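Local coordinates for capsid protein (Macrobrachium rosenbergii nodavirus, PDB 5YKU) that builds the shell of a shrimp nodavirus and, through its protruding domain, which carries bound zinc ions, probably pairs into dimeric surface spikes, at residues P22-K26 and T102-A107; I44-R50 and I72-D76; V6-N12 and I117-V122. All coordinates share one frame; numbering follows the deposited sequence.

Interaction 1: residues P22-K26 and T102-A107; sequences PTELK and TDYQGA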
ATOM      1  N   PRO A  22      -2.249   6.630  11.967  1.00  9.93           N
ATOM      2  CA  PRO A  22      -2.747   6.192  13.265  1.00  9.58           C
ATOM      3  C   PRO A  22      -3.082   7.400  14.117  1.00  9.10           C
ATOM      4  O   PRO A  22      -2.681   8.510  13.922  1.00 10.34           O
ATOM      5  CB  PRO A  22      -1.510   5.452  13.901  1.00  9.76           C
ATOM      6  CG  PRO A  22      -0.353   6.128  13.318  1.00 10.31           C
ATOM      7  CD  PRO A  22      -0.762   6.510  11.877  1.00 10.46           C
ATOM      8  N   THR A  23      -3.924   7.102  15.122  1.00 11.19           N
ATOM      9  CA  THR A  23      -4.336   8.100  16.130  1.00 11.86           C
ATOM     10  C   THR A  23      -3.721   7.832  17.473  1.00 13.17           C
ATOM     11  O   THR A  23      -4.030   8.588  18.367  1.00 14.33           O
ATOM     12  CB  THR A  23      -5.876   8.082  16.313  1.00 12.01           C
ATOM     13  OG1 THR A  23      -6.340   6.798  16.645  1.00 13.86           O
ATOM     14  CG2 THR A  23      -6.586   8.500  15.039  1.00 13.84           C
ATOM     15  N   GLU A  24      -2.966   6.781  17.570  1.00 10.94           N
ATOM     16  CA  GLU A  24      -2.285   6.387  18.850  1.00 10.70           C
ATOM     17  C   GLU A  24      -0.854   5.971  18.467  1.00 11.12           C
ATOM     18  O   GLU A  24      -0.555   5.680  17.296  1.00 12.14           O
ATOM     19  CB  GLU A  24      -2.998   5.249  19.571  1.00 10.46           C
ATOM     20  CG  GLU A  24      -4.413   5.590  20.017  1.00 12.06           C
ATOM     21  CD  GLU A  24      -4.431   6.625  21.099  1.00 12.74           C
ATOM     22  OE1 GLU A  24      -3.555   6.687  21.981  1.00 15.36           O
ATOM     23  OE2 GLU A  24      -5.446   7.452  21.236  1.00 15.18           O
ATOM     24  N   LEU A  25       0.035   5.901  19.424  1.00 10.38           N
ATOM     25  CA  LEU A  25       1.434   5.530  19.201  1.00 11.05           C
ATOM     26  C   LEU A  25       1.600   4.161  18.812  1.00 10.58           C
ATOM     27  O   LEU A  25       2.506   3.882  17.941  1.00 11.13           O
ATOM     28  CB  LEU A  25       2.333   5.867  20.438  1.00 11.10           C
ATOM     29  CG  LEU A  25       2.321   7.300  20.822  1.00 12.70           C
ATOM     30  CD1 LEU A  25       3.256   7.500  22.066  1.00 15.69           C
ATOM     31  CD2 LEU A  25       2.673   8.253  19.752  1.00 14.88           C
ATOM     32  N   LYS A  26       0.857   3.203  19.232  1.00 10.83           N
ATOM     33  CA  LYS A  26       0.828   1.851  18.821  1.00 10.97           C
ATOM     34  C   LYS A  26      -0.531   1.513  18.339  1.00 11.90           C
ATOM     35  O   LYS A  26      -1.508   1.696  19.107  1.00 13.88           O
ATOM     36  CB  LYS A  26       1.209   0.841  19.911  1.00 12.61           C
ATOM     37  CG  LYS A  26       2.777   0.929  20.118  1.00 19.28           C
ATOM     38  CD  LYS A  26       3.195  -0.162  21.130  1.00 23.68           C
ATOM     39  CE  LYS A  26       4.610  -0.068  21.597  1.00 29.14           C
ATOM     40  NZ  LYS A  26       5.424   0.895  20.889  1.00 34.92           N
ATOM     41  N   THR A 102       1.314  -0.097  13.315  1.00 10.02           N
ATOM     42  CA  THR A 102       2.104   1.131  13.488  1.00  9.72           C
ATOM     43  C   THR A 102       2.697   1.191  14.843  1.00  9.69           C
ATOM     44  O   THR A 102       2.085   0.854  15.821  1.00 10.25           O
ATOM     45  CB  THR A 102       1.362   2.382  13.118  1.00 10.43           C
ATOM     46  OG1 THR A 102       0.151   2.436  13.897  1.00 11.23           O
ATOM     47  CG2 THR A 102       0.957   2.403  11.637  1.00 10.72           C
ATOM     48  N   ASP A 103       3.914   1.674  14.938  1.00  9.18           N
ATOM     49  CA  ASP A 103       4.669   1.871  16.165  1.00 10.63           C
ATOM     50  C   ASP A 103       5.456   3.186  15.962  1.00  9.36           C
ATOM     51  O   ASP A 103       6.472   3.235  15.266  1.00 10.33           O
ATOM     52  CB  ASP A 103       5.614   0.673  16.425  1.00 10.78           C
ATOM     53  CG  ASP A 103       6.456   0.884  17.618  1.00 14.82           C
ATOM     54  OD1 ASP A 103       6.504   1.939  18.233  1.00 18.24           O
ATOM     55  OD2 ASP A 103       7.261  -0.082  17.828  1.00 21.23           O
ATOM     56  N   TYR A 104       4.910   4.272  16.440  1.00  9.23           N
ATOM     57  CA  TYR A 104       5.417   5.608  16.266  1.00  9.98           C
ATOM     58  C   TYR A 104       5.945   6.100  17.602  1.00 11.07           C
ATOM     59  O   TYR A 104       5.174   6.067  18.582  1.00 12.43           O
ATOM     60  CB  TYR A 104       4.341   6.552  15.725  1.00  9.83           C
ATOM     61  CG  TYR A 104       3.871   6.437  14.292  1.00  9.00           C
ATOM     62  CD1 TYR A 104       4.065   5.271  13.538  1.00  9.87           C
ATOM     63  CD2 TYR A 104       3.196   7.493  13.672  1.00  9.65           C
ATOM     64  CE1 TYR A 104       3.588   5.160  12.230  1.00  8.67           C
ATOM     65  CE2 TYR A 104       2.749   7.395  12.395  1.00  9.30           C
ATOM     66  CZ  TYR A 104       2.901   6.205  11.678  1.00  8.91           C
ATOM     67  OH  TYR A 104       2.456   6.060  10.370  1.00  9.29           O
ATOM     68  N   GLN A 105       7.141   6.592  17.704  1.00  9.90           N
ATOM     69  CA  GLN A 105       7.634   7.125  19.009  1.00  9.36           C
ATOM     70  C   GLN A 105       6.885   8.347  19.380  1.00 11.32           C
ATOM     71  O   GLN A 105       6.515   8.549  20.535  1.00 12.24           O
ATOM     72  CB  GLN A 105       9.089   7.385  18.943  1.00 10.77           C
ATOM     73  CG  GLN A 105       9.656   7.969  20.265  1.00 12.68           C
ATOM     74  CD  GLN A 105      11.080   8.329  20.108  1.00 14.46           C
ATOM     75  OE1 GLN A 105      11.369   9.572  20.022  1.00 21.71           O
ATOM     76  NE2 GLN A 105      11.871   7.434  20.006  1.00 12.75           N
ATOM     77  N   GLY A 106       6.596   9.219  18.417  1.00 11.31           N
ATOM     78  CA  GLY A 106       5.739  10.388  18.512  1.00 13.03           C
ATOM     79  C   GLY A 106       4.736  10.474  17.419  1.00 16.00           C
ATOM     80  O   GLY A 106       5.001   9.877  16.342  1.00 13.53           O
ATOM     81  N   ALA A 107       3.505  11.025  17.611  1.00 16.70           N
ATOM     82  CA  ALA A 107       2.414  10.941  16.549  1.00 17.75           C
ATOM     83  C   ALA A 107       1.493  12.202  16.648  1.00 21.28           C
ATOM     84  O   ALA A 107       0.184  12.001  16.577  1.00 28.47           O
ATOM     85  CB  ALA A 107       1.626   9.720  16.540  1.00 21.07           C
TER
HETATM   86  O   HOH W   1       1.021   4.247  15.652  1.00 13.01           O
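Tyr104 carries CG beside its own backbone N (chi1 -72°), and this setting lays its ring against Pro22, which arrives from the opposite direction. The proline places CG over one face of the ring, 3.8 Å from the centroid of Tyr104 and nearer the rim than the middle, a CH-pi contact. Proline suits the spot because its compact, puckered ring presents polarised C-H groups to the aromatic electrons. Pro22 CB also rests on Thr102 OG1, 3.4 Å away. That hydroxyl sits between the backbone N and the carbonyl carbon of Thr102 (chi1 56°), on the side of the strand that looks at the loop.

The backbones meet in an almost straight hydrogen bond, Tyr104 N to Leu25 O at 2.9 Å with 177° at the hydrogen, lying in the carbonyl plane. One residue further on, Lys26 and Asp103 form an antiparallel, non-hydrogen-bonded pair. Here the loop following strand 10-18 enters edge strand 26-33 and takes its place alongside the end of strand 96-104, a pairing that Gln27 continues through its backbone bonds to Thr102. On the Lys26 and Asp103 face, the two side chains run side by side in the same direction, and the lysine bends at its last torsion to bring NZ 3.1 Å from Asp103 OD1. This salt bridge is weak as a hydrogen bond, as may be expected of a long, flexible lysine at the surface.

A water joins the loop to the strand: it donates to Glu24 O at 2.7 Å and, weakly, to Leu25 O, and lies 2.7 Å from Thr102 OG1. Leu25 spreads its branched end across the chain beyond the strand, CD2 packing 3.7 Å from Ala107 CB, a methyl small enough for close approach.

Interaction 2: residues I44-R50 and I72-D76; sequences IVPYMDR and ISYFD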
ATOM      1  N   ILE A  44       1.288  -3.646  -5.274  1.00  7.97           N
ATOM      2  CA  ILE A  44       1.363  -2.341  -4.552  1.00  7.96           C
ATOM      3  C   ILE A  44       2.760  -2.228  -3.949  1.00  8.29           C
ATOM      4  O   ILE A  44       3.276  -3.209  -3.335  1.00  8.28           O
ATOM      5  CB  ILE A  44       0.221  -2.257  -3.515  1.00  7.97           C
ATOM      6  CG1 ILE A  44       0.209  -0.916  -2.798  1.00  8.10           C
ATOM      7  CG2 ILE A  44       0.218  -3.424  -2.517  1.00  8.35           C
ATOM      8  CD1 ILE A  44      -1.008  -0.705  -1.986  1.00  9.14           C
ATOM      9  N   VAL A  45       3.314  -1.074  -4.134  1.00  7.86           N
ATOM     10  CA  VAL A  45       4.646  -0.747  -3.617  1.00  8.36           C
ATOM     11  C   VAL A  45       4.622   0.529  -2.824  1.00  7.80           C
ATOM     12  O   VAL A  45       3.744   1.379  -3.048  1.00  9.12           O
ATOM     13  CB  VAL A  45       5.705  -0.559  -4.745  1.00  8.35           C
ATOM     14  CG1 VAL A  45       5.838  -1.844  -5.499  1.00  9.66           C
ATOM     15  CG2 VAL A  45       5.363   0.581  -5.686  1.00  9.33           C
ATOM     16  N   PRO A  46       5.460   0.692  -1.845  1.00  7.98           N
ATOM     17  CA  PRO A  46       5.612   1.958  -1.150  1.00  7.79           C
ATOM     18  C   PRO A  46       6.299   2.963  -1.981  1.00  7.25           C
ATOM     19  O   PRO A  46       7.132   2.609  -2.821  1.00  8.55           O
ATOM     20  CB  PRO A  46       6.409   1.589   0.084  1.00  7.82           C
ATOM     21  CG  PRO A  46       7.299   0.430  -0.402  1.00  7.80           C
ATOM     22  CD  PRO A  46       6.451  -0.297  -1.400  1.00  8.15           C
ATOM     23  N   TYR A  47       6.015   4.210  -1.766  1.00  7.73           N
ATOM     24  CA  TYR A  47       6.869   5.328  -2.260  1.00  7.37           C
ATOM     25  C   TYR A  47       6.949   6.329  -1.157  1.00  7.86           C
ATOM     26  O   TYR A  47       6.229   6.227  -0.145  1.00  8.06           O
ATOM     27  CB  TYR A  47       6.392   5.926  -3.600  1.00  8.33           C
ATOM     28  CG  TYR A  47       5.224   6.882  -3.530  1.00  9.04           C
ATOM     29  CD1 TYR A  47       5.481   8.262  -3.433  1.00 10.08           C
ATOM     30  CD2 TYR A  47       3.908   6.504  -3.596  1.00  8.21           C
ATOM     31  CE1 TYR A  47       4.451   9.189  -3.392  1.00 10.53           C
ATOM     32  CE2 TYR A  47       2.877   7.384  -3.540  1.00  9.42           C
ATOM     33  CZ  TYR A  47       3.184   8.721  -3.414  1.00 10.92           C
ATOM     34  OH  TYR A  47       2.097   9.629  -3.354  1.00 13.12           O
HETATM   35  N   MSE A  48       7.788   7.313  -1.276  1.00  7.80           N
HETATM   36  CA  MSE A  48       7.936   8.361  -0.282  1.00  8.61           C
HETATM   37  C   MSE A  48       8.153   9.686  -0.952  1.00  8.36           C
HETATM   38  O   MSE A  48       9.058   9.902  -1.766  1.00  8.65           O
HETATM   39  CB  MSE A  48       9.030   8.016   0.716  1.00  9.14           C
HETATM   40  CG  MSE A  48       8.974   8.812   1.976  1.00  9.76           C
HETATM   41 SE   MSE A  48      10.052   7.977   3.421  0.67  9.53          SE
HETATM   42  CE  MSE A  48       8.935   6.430   3.775  1.00 10.70           C
ATOM     43  N   ASP A  49       7.384  10.663  -0.473  1.00  8.68           N
ATOM     44  CA  ASP A  49       7.583  12.075  -0.779  1.00  9.59           C
ATOM     45  C   ASP A  49       7.081  12.770   0.473  1.00  8.93           C
ATOM     46  O   ASP A  49       5.892  13.141   0.539  1.00  9.89           O
ATOM     47  CB  ASP A  49       6.839  12.501  -2.054  1.00  9.65           C
ATOM     48  CG  ASP A  49       6.989  13.939  -2.280  1.00 12.12           C
ATOM     49  OD1 ASP A  49       7.788  14.633  -1.696  1.00 15.40           O
ATOM     50  OD2 ASP A  49       6.288  14.485  -3.246  1.00 15.92           O
ATOM     51  N   ARG A  50       7.920  12.852   1.488  1.00  7.79           N
ATOM     52  CA  ARG A  50       7.406  13.046   2.858  1.00  8.20           C
ATOM     53  C   ARG A  50       8.501  13.496   3.759  1.00  8.10           C
ATOM     54  O   ARG A  50       9.567  12.838   3.867  1.00  8.99           O
ATOM     55  CB  ARG A  50       6.866  11.709   3.332  1.00  9.02           C
ATOM     56  CG  ARG A  50       6.210  11.719   4.699  1.00  8.76           C
ATOM     57  CD  ARG A  50       5.830  10.311   5.105  1.00  9.12           C
ATOM     58  NE  ARG A  50       5.217  10.191   6.424  1.00  9.14           N
ATOM     59  CZ  ARG A  50       5.853  10.064   7.579  1.00  9.01           C
ATOM     60  NH1 ARG A  50       7.166  10.192   7.676  1.00  9.85           N
ATOM     61  NH2 ARG A  50       5.130   9.834   8.662  1.00  9.72           N
ATOM     62  N   ILE A  72       4.949  -4.647   3.317  1.00  9.14           N
ATOM     63  CA  ILE A  72       5.494  -3.325   3.065  1.00  8.92           C
ATOM     64  C   ILE A  72       5.965  -2.675   4.377  1.00  8.56           C
ATOM     65  O   ILE A  72       5.262  -2.761   5.388  1.00  9.36           O
ATOM     66  CB  ILE A  72       4.513  -2.405   2.329  1.00  8.99           C
ATOM     67  CG1 ILE A  72       4.270  -2.910   0.947  1.00  9.73           C
ATOM     68  CG2 ILE A  72       4.990  -0.969   2.303  1.00  9.07           C
ATOM     69  CD1 ILE A  72       3.207  -2.238   0.138  1.00 10.84           C
ATOM     70  N   SER A  73       7.156  -2.062   4.339  1.00  8.04           N
ATOM     71  CA  SER A  73       7.725  -1.431   5.497  1.00  8.41           C
ATOM     72  C   SER A  73       8.005   0.002   5.260  1.00  7.99           C
ATOM     73  O   SER A  73       8.689   0.369   4.252  1.00  8.69           O
ATOM     74  CB  SER A  73       9.016  -2.088   5.897  1.00 10.05           C
ATOM     75  OG  SER A  73       8.809  -3.378   6.447  1.00 12.18           O
ATOM     76  N   TYR A  74       7.624   0.907   6.189  1.00  7.78           N
ATOM     77  CA  TYR A  74       7.986   2.302   6.218  1.00  8.58           C
ATOM     78  C   TYR A  74       8.715   2.623   7.491  1.00  8.58           C
ATOM     79  O   TYR A  74       8.303   2.197   8.578  1.00  8.74           O
ATOM     80  CB  TYR A  74       6.783   3.197   6.141  1.00  8.66           C
ATOM     81  CG  TYR A  74       5.920   3.016   4.909  1.00  7.67           C
ATOM     82  CD1 TYR A  74       6.147   3.755   3.737  1.00  7.67           C
ATOM     83  CD2 TYR A  74       4.849   2.164   4.954  1.00  8.58           C
ATOM     84  CE1 TYR A  74       5.342   3.583   2.628  1.00  7.53           C
ATOM     85  CE2 TYR A  74       4.013   2.018   3.850  1.00  7.81           C
ATOM     86  CZ  TYR A  74       4.257   2.726   2.702  1.00  7.90           C
ATOM     87  OH  TYR A  74       3.446   2.557   1.591  1.00  7.94           O
ATOM     88  N   PHE A  75       9.725   3.473   7.417  1.00  7.94           N
ATOM     89  CA  PHE A  75      10.386   4.066   8.614  1.00  7.97           C
ATOM     90  C   PHE A  75      11.043   5.295   8.182  1.00  7.83           C
ATOM     91  O   PHE A  75      11.714   5.313   7.140  1.00  9.45           O
ATOM     92  CB  PHE A  75      11.394   3.096   9.231  1.00  9.20           C
ATOM     93  CG  PHE A  75      11.803   3.472  10.622  1.00  9.42           C
ATOM     94  CD1 PHE A  75      10.862   3.415  11.633  1.00 11.44           C
ATOM     95  CD2 PHE A  75      13.016   3.911  10.943  1.00 10.18           C
ATOM     96  CE1 PHE A  75      11.187   3.661  12.960  1.00 11.83           C
ATOM     97  CE2 PHE A  75      13.353   4.236  12.282  1.00 10.36           C
ATOM     98  CZ  PHE A  75      12.474   4.045  13.282  1.00 11.89           C
ATOM     99  N   ASP A  76      10.924   6.391   8.931  1.00  8.77           N
ATOM    100  CA  ASP A  76      11.367   7.707   8.471  1.00  8.74           C
ATOM    101  C   ASP A  76      12.578   8.263   9.126  1.00  9.41           C
ATOM    102  O   ASP A  76      12.940   9.369   8.773  1.00 10.55           O
ATOM    103  CB  ASP A  76      10.172   8.659   8.546  1.00  8.72           C
ATOM    104  CG  ASP A  76       9.688   8.959   9.953  1.00  8.99           C
ATOM    105  OD1 ASP A  76      10.170   8.289  10.914  1.00  9.04           O
ATOM    106  OD2 ASP A  76       8.844   9.932  10.065  1.00  9.73           O
TER
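Pro46 leads the apolar contacts, wedged between two residues of strand 72-75: its CB lies 3.7 Å from Ile72 CG2 and 3.4 Å from Tyr74 CE1. Ile72, with CG1 beside its backbone N (chi1 -67°), sends CD1 to Ile44 CG2, the two side chains crossing at about a right angle. At the edge of the Tyr74 ring, near its plane, selenomethionine Met48 bends at its last torsion to set CE 3.9 Å from Tyr74 CD1.

Segments 44-47 and 72-75 run nearly parallel (9°), their axes 7.5 Å apart at closest approach. They are not sheet neighbours: strand 81-89 intervenes, and their side chains join directly, consistent with a strongly curved sheet whose concave side they share. Tyr74 suits this interior because its hydroxyl finds polar partners in Gln114 O and Trp19 NE1.

The charged contact comes just beyond the strand ends. Arg50, extended from CG to NE, directs NH1 to Asp76 OD2 at 2.9 Å, with 167° at the hydrogen. The oxygen lies in the guanidinium plane and is met on its anti side, somewhat out of the carboxylate plane. Ser53 OG also binds Asp76 OD2, while Gln57 and Lys111 O hold Arg50 NH2.

Interaction 3: residues V6-N12 and I117-V122; sequences VSQLTYN and IIRAIV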
ATOM      1  N   VAL A   6      -1.997  -9.482 -25.897  1.00 20.14           N
ATOM      2  CA  VAL A   6      -0.771  -9.470 -25.154  1.00 20.73           C
ATOM      3  C   VAL A   6       0.305  -8.651 -25.764  1.00 22.97           C
ATOM      4  O   VAL A   6       1.164  -8.087 -25.021  1.00 21.16           O
ATOM      5  CB  VAL A   6      -0.156 -10.848 -24.827  1.00 26.16           C
ATOM      6  CG1 VAL A   6       1.118 -10.638 -24.050  1.00 38.35           C
ATOM      7  CG2 VAL A   6      -1.026 -11.693 -23.959  1.00 25.18           C
ATOM      8  N   SER A   7       0.394  -8.552 -27.108  1.00 19.53           N
ATOM      9  CA  SER A   7       1.397  -7.719 -27.707  1.00 19.51           C
ATOM     10  C   SER A   7       1.188  -6.213 -27.338  1.00 19.49           C
ATOM     11  O   SER A   7       2.082  -5.415 -27.581  1.00 21.18           O
ATOM     12  CB  SER A   7       1.304  -7.960 -29.236  1.00 22.70           C
ATOM     13  OG  SER A   7       0.023  -7.404 -29.610  1.00 25.35           O
ATOM     14  N   GLN A   8      -0.002  -5.882 -26.792  1.00 19.06           N
ATOM     15  CA  GLN A   8      -0.280  -4.488 -26.457  1.00 18.12           C
ATOM     16  C   GLN A   8      -0.186  -4.246 -24.935  1.00 17.23           C
ATOM     17  O   GLN A   8      -0.649  -3.246 -24.480  1.00 16.48           O
ATOM     18  CB  GLN A   8      -1.646  -4.106 -26.929  1.00 20.80           C
ATOM     19  CG  GLN A   8      -1.853  -4.224 -28.485  1.00 25.31           C
ATOM     20  CD  GLN A   8      -0.726  -3.579 -29.274  1.00 31.64           C
ATOM     21  OE1 GLN A   8      -0.521  -2.353 -29.179  1.00 38.86           O
ATOM     22  NE2 GLN A   8       0.049  -4.388 -29.998  1.00 32.63           N
ATOM     23  N   LEU A   9       0.416  -5.201 -24.213  1.00 14.50           N
ATOM     24  CA  LEU A   9       0.642  -5.040 -22.732  1.00 12.84           C
ATOM     25  C   LEU A   9       1.250  -3.655 -22.478  1.00 13.45           C
ATOM     26  O   LEU A   9       2.158  -3.206 -23.085  1.00 13.60           O
ATOM     27  CB  LEU A   9       1.632  -6.117 -22.271  1.00 12.07           C
ATOM     28  CG  LEU A   9       2.233  -5.899 -20.865  1.00 12.33           C
ATOM     29  CD1 LEU A   9       1.259  -6.092 -19.792  1.00 12.34           C
ATOM     30  CD2 LEU A   9       3.399  -6.900 -20.722  1.00 13.15           C
ATOM     31  N   THR A  10       0.669  -3.018 -21.466  1.00 11.35           N
ATOM     32  CA  THR A  10       1.211  -1.804 -20.838  1.00 11.71           C
ATOM     33  C   THR A  10       0.962  -1.903 -19.352  1.00 11.01           C
ATOM     34  O   THR A  10       0.231  -2.777 -18.894  1.00 11.05           O
ATOM     35  CB  THR A  10       0.549  -0.513 -21.380  1.00 12.02           C
ATOM     36  OG1 THR A  10      -0.830  -0.526 -21.051  1.00 13.44           O
ATOM     37  CG2 THR A  10       0.716  -0.377 -22.919  1.00 14.77           C
ATOM     38  N   TYR A  11       1.517  -0.984 -18.620  1.00 10.31           N
ATOM     39  CA  TYR A  11       1.220  -0.836 -17.182  1.00 10.66           C
ATOM     40  C   TYR A  11       0.615   0.479 -16.909  1.00 10.88           C
ATOM     41  O   TYR A  11       0.960   1.487 -17.521  1.00 12.02           O
ATOM     42  CB  TYR A  11       2.571  -0.927 -16.409  1.00 11.52           C
ATOM     43  CG  TYR A  11       3.372  -2.192 -16.590  1.00  9.48           C
ATOM     44  CD1 TYR A  11       3.229  -3.312 -15.751  1.00  9.25           C
ATOM     45  CD2 TYR A  11       4.291  -2.295 -17.611  1.00  9.96           C
ATOM     46  CE1 TYR A  11       4.035  -4.453 -15.924  1.00  9.69           C
ATOM     47  CE2 TYR A  11       5.070  -3.408 -17.800  1.00 10.02           C
ATOM     48  CZ  TYR A  11       4.958  -4.433 -16.954  1.00  9.66           C
ATOM     49  OH  TYR A  11       5.753  -5.551 -17.117  1.00 10.54           O
ATOM     50  N   ASN A  12      -0.183   0.543 -15.867  1.00 10.59           N
ATOM     51  CA  ASN A  12      -0.614   1.762 -15.263  1.00 10.43           C
ATOM     52  C   ASN A  12       0.004   1.749 -13.852  1.00 10.44           C
ATOM     53  O   ASN A  12      -0.379   0.873 -13.045  1.00 10.56           O
ATOM     54  CB  ASN A  12      -2.144   1.878 -15.268  1.00 11.32           C
ATOM     55  CG  ASN A  12      -2.598   3.177 -14.663  1.00 13.10           C
ATOM     56  OD1 ASN A  12      -2.166   3.619 -13.613  1.00 13.29           O
ATOM     57  ND2 ASN A  12      -3.494   3.823 -15.346  1.00 17.79           N
ATOM     58  N   ILE A 117       0.049   1.804  -6.812  1.00  9.17           N
ATOM     59  CA  ILE A 117      -0.487   0.532  -7.343  1.00  9.59           C
ATOM     60  C   ILE A 117      -0.140   0.398  -8.771  1.00  9.45           C
ATOM     61  O   ILE A 117      -0.245   1.374  -9.581  1.00 11.42           O
ATOM     62  CB  ILE A 117      -1.998   0.447  -7.123  1.00 11.83           C
ATOM     63  CG1 ILE A 117      -2.271   0.302  -5.618  1.00 14.26           C
ATOM     64  CG2 ILE A 117      -2.595  -0.733  -7.913  1.00 12.57           C
ATOM     65  CD1 ILE A 117      -3.703   0.307  -5.184  1.00 16.67           C
ATOM     66  N   ILE A 118       0.434  -0.746  -9.125  1.00  9.02           N
ATOM     67  CA  ILE A 118       0.851  -1.090 -10.474  1.00  9.10           C
ATOM     68  C   ILE A 118      -0.102  -2.113 -11.032  1.00  8.63           C
ATOM     69  O   ILE A 118      -0.330  -3.214 -10.414  1.00  8.97           O
ATOM     70  CB  ILE A 118       2.252  -1.604 -10.561  1.00 10.86           C
ATOM     71  CG1 ILE A 118       3.182  -0.495 -10.052  1.00 13.99           C
ATOM     72  CG2 ILE A 118       2.635  -2.008 -11.967  1.00 12.03           C
ATOM     73  CD1 ILE A 118       4.539  -1.003  -9.741  1.00 22.52           C
ATOM     74  N   ARG A 119      -0.685  -1.862 -12.224  1.00  9.19           N
ATOM     75  CA  ARG A 119      -1.607  -2.746 -12.888  1.00  9.84           C
ATOM     76  C   ARG A 119      -1.143  -3.055 -14.286  1.00  9.61           C
ATOM     77  O   ARG A 119      -0.910  -2.120 -15.073  1.00 10.24           O
ATOM     78  CB  ARG A 119      -2.985  -2.032 -13.012  1.00 10.07           C
ATOM     79  CG  ARG A 119      -4.024  -2.837 -13.741  1.00 11.62           C
ATOM     80  CD  ARG A 119      -5.260  -1.980 -14.000  1.00 13.27           C
ATOM     81  NE  ARG A 119      -6.158  -2.552 -14.987  1.00 13.75           N
ATOM     82  CZ  ARG A 119      -7.001  -1.869 -15.748  1.00 14.19           C
ATOM     83  NH1 ARG A 119      -7.678  -2.558 -16.619  1.00 15.84           N
ATOM     84  NH2 ARG A 119      -7.022  -0.534 -15.616  1.00 15.67           N
ATOM     85  N   ALA A 120      -0.925  -4.306 -14.632  1.00  9.39           N
ATOM     86  CA  ALA A 120      -0.705  -4.731 -16.049  1.00 10.98           C
ATOM     87  C   ALA A 120      -2.072  -4.676 -16.774  1.00 10.77           C
ATOM     88  O   ALA A 120      -3.023  -5.335 -16.359  1.00 12.46           O
ATOM     89  CB  ALA A 120      -0.156  -6.147 -16.085  1.00 10.63           C
ATOM     90  N   ILE A 121      -2.112  -3.860 -17.812  1.00 10.60           N
ATOM     91  CA  ILE A 121      -3.299  -3.731 -18.657  1.00 12.27           C
ATOM     92  C   ILE A 121      -3.164  -4.728 -19.830  1.00 10.36           C
ATOM     93  O   ILE A 121      -2.397  -4.428 -20.754  1.00 11.66           O
ATOM     94  CB  ILE A 121      -3.506  -2.299 -19.078  1.00 12.80           C
ATOM     95  CG1 ILE A 121      -3.729  -1.455 -17.795  1.00 15.09           C
ATOM     96  CG2 ILE A 121      -4.784  -2.241 -19.957  1.00 15.83           C
ATOM     97  CD1 ILE A 121      -3.900   0.016 -18.051  1.00 18.03           C
ATOM     98  N   VAL A 122      -3.759  -5.853 -19.674  1.00 10.73           N
ATOM     99  CA  VAL A 122      -3.601  -6.972 -20.633  1.00 12.68           C
ATOM    100  C   VAL A 122      -4.713  -7.916 -20.387  1.00 12.82           C
ATOM    101  O   VAL A 122      -5.233  -8.016 -19.263  1.00 13.17           O
ATOM    102  CB  VAL A 122      -2.214  -7.613 -20.434  1.00 12.33           C
ATOM    103  CG1 VAL A 122      -2.116  -8.332 -19.079  1.00 14.16           C
ATOM    104  CG2 VAL A 122      -1.917  -8.585 -21.615  1.00 13.91           C
TER
HETATM  105  O   HOH W   2      -2.280  -2.296 -22.539  1.00 16.05           O
HETATM  106  O   HOH W   3      -2.331   2.057 -11.166  1.00 19.26           O
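Backbone hydrogen bonds join Thr10 to Ile121 and Asn12 to Arg119. Asn12 N gives to Arg119 O at 2.9 Å, and Arg119 N returns the bond to Asn12 O at the same length. In the other pair, Ile121 N to Thr10 O is short at 2.8 Å, whereas Thr10 N to Ile121 O is stretched to 3.4 Å and weak.

Water helps near that weak bond: one molecule donates to Gln8 O and Ile121 O and accepts from Thr10 OG1, a residue whose hydroxyl suits an exposed edge.

Apolar contacts divide between the faces. Leu9 CD1 touches Val122 CB at 3.8 Å and also CB of Ala120, a small residue on the Tyr11 face, while Tyr11 CD1 reaches Ile118 CG2 at 4.0 Å. On the Thr10 and Asn12 face, Ile121 CD1 meets Asn12 CB at 3.8 Å. Asn12, with CG anti to the backbone N (chi1 -179°), turns OD1 to the N-H of Asp14.

The beta-branched residues of strand 117-121 favour extended backbone, and the whole is a twisted antiparallel ladder in which strand 10-18 is the outermost strand of the sheet within this chain.

All three contacts belong to one antiparallel sheet of eight strands. Interaction 1 joins the end of strand 96-104 to the loop leading into strand 26-33 at one margin, and interaction 3 joins strands 10-18 and 114-121 at the other; their centres lie about 37 Å apart, on opposite sides of the chain's centre. Interaction 2 is more central, about 16 Å from interaction 1 and about 23 Å from interaction 3 between centres, and touches the latter where Ile44 CG1 packs 3.9 Å from Ile117 CG1. Along the chain, interaction 3 encloses interaction 1, which in turn encloses interaction 2. The paired chain ends thus meet the central contact of this protrusion, while interaction 1 stands apart.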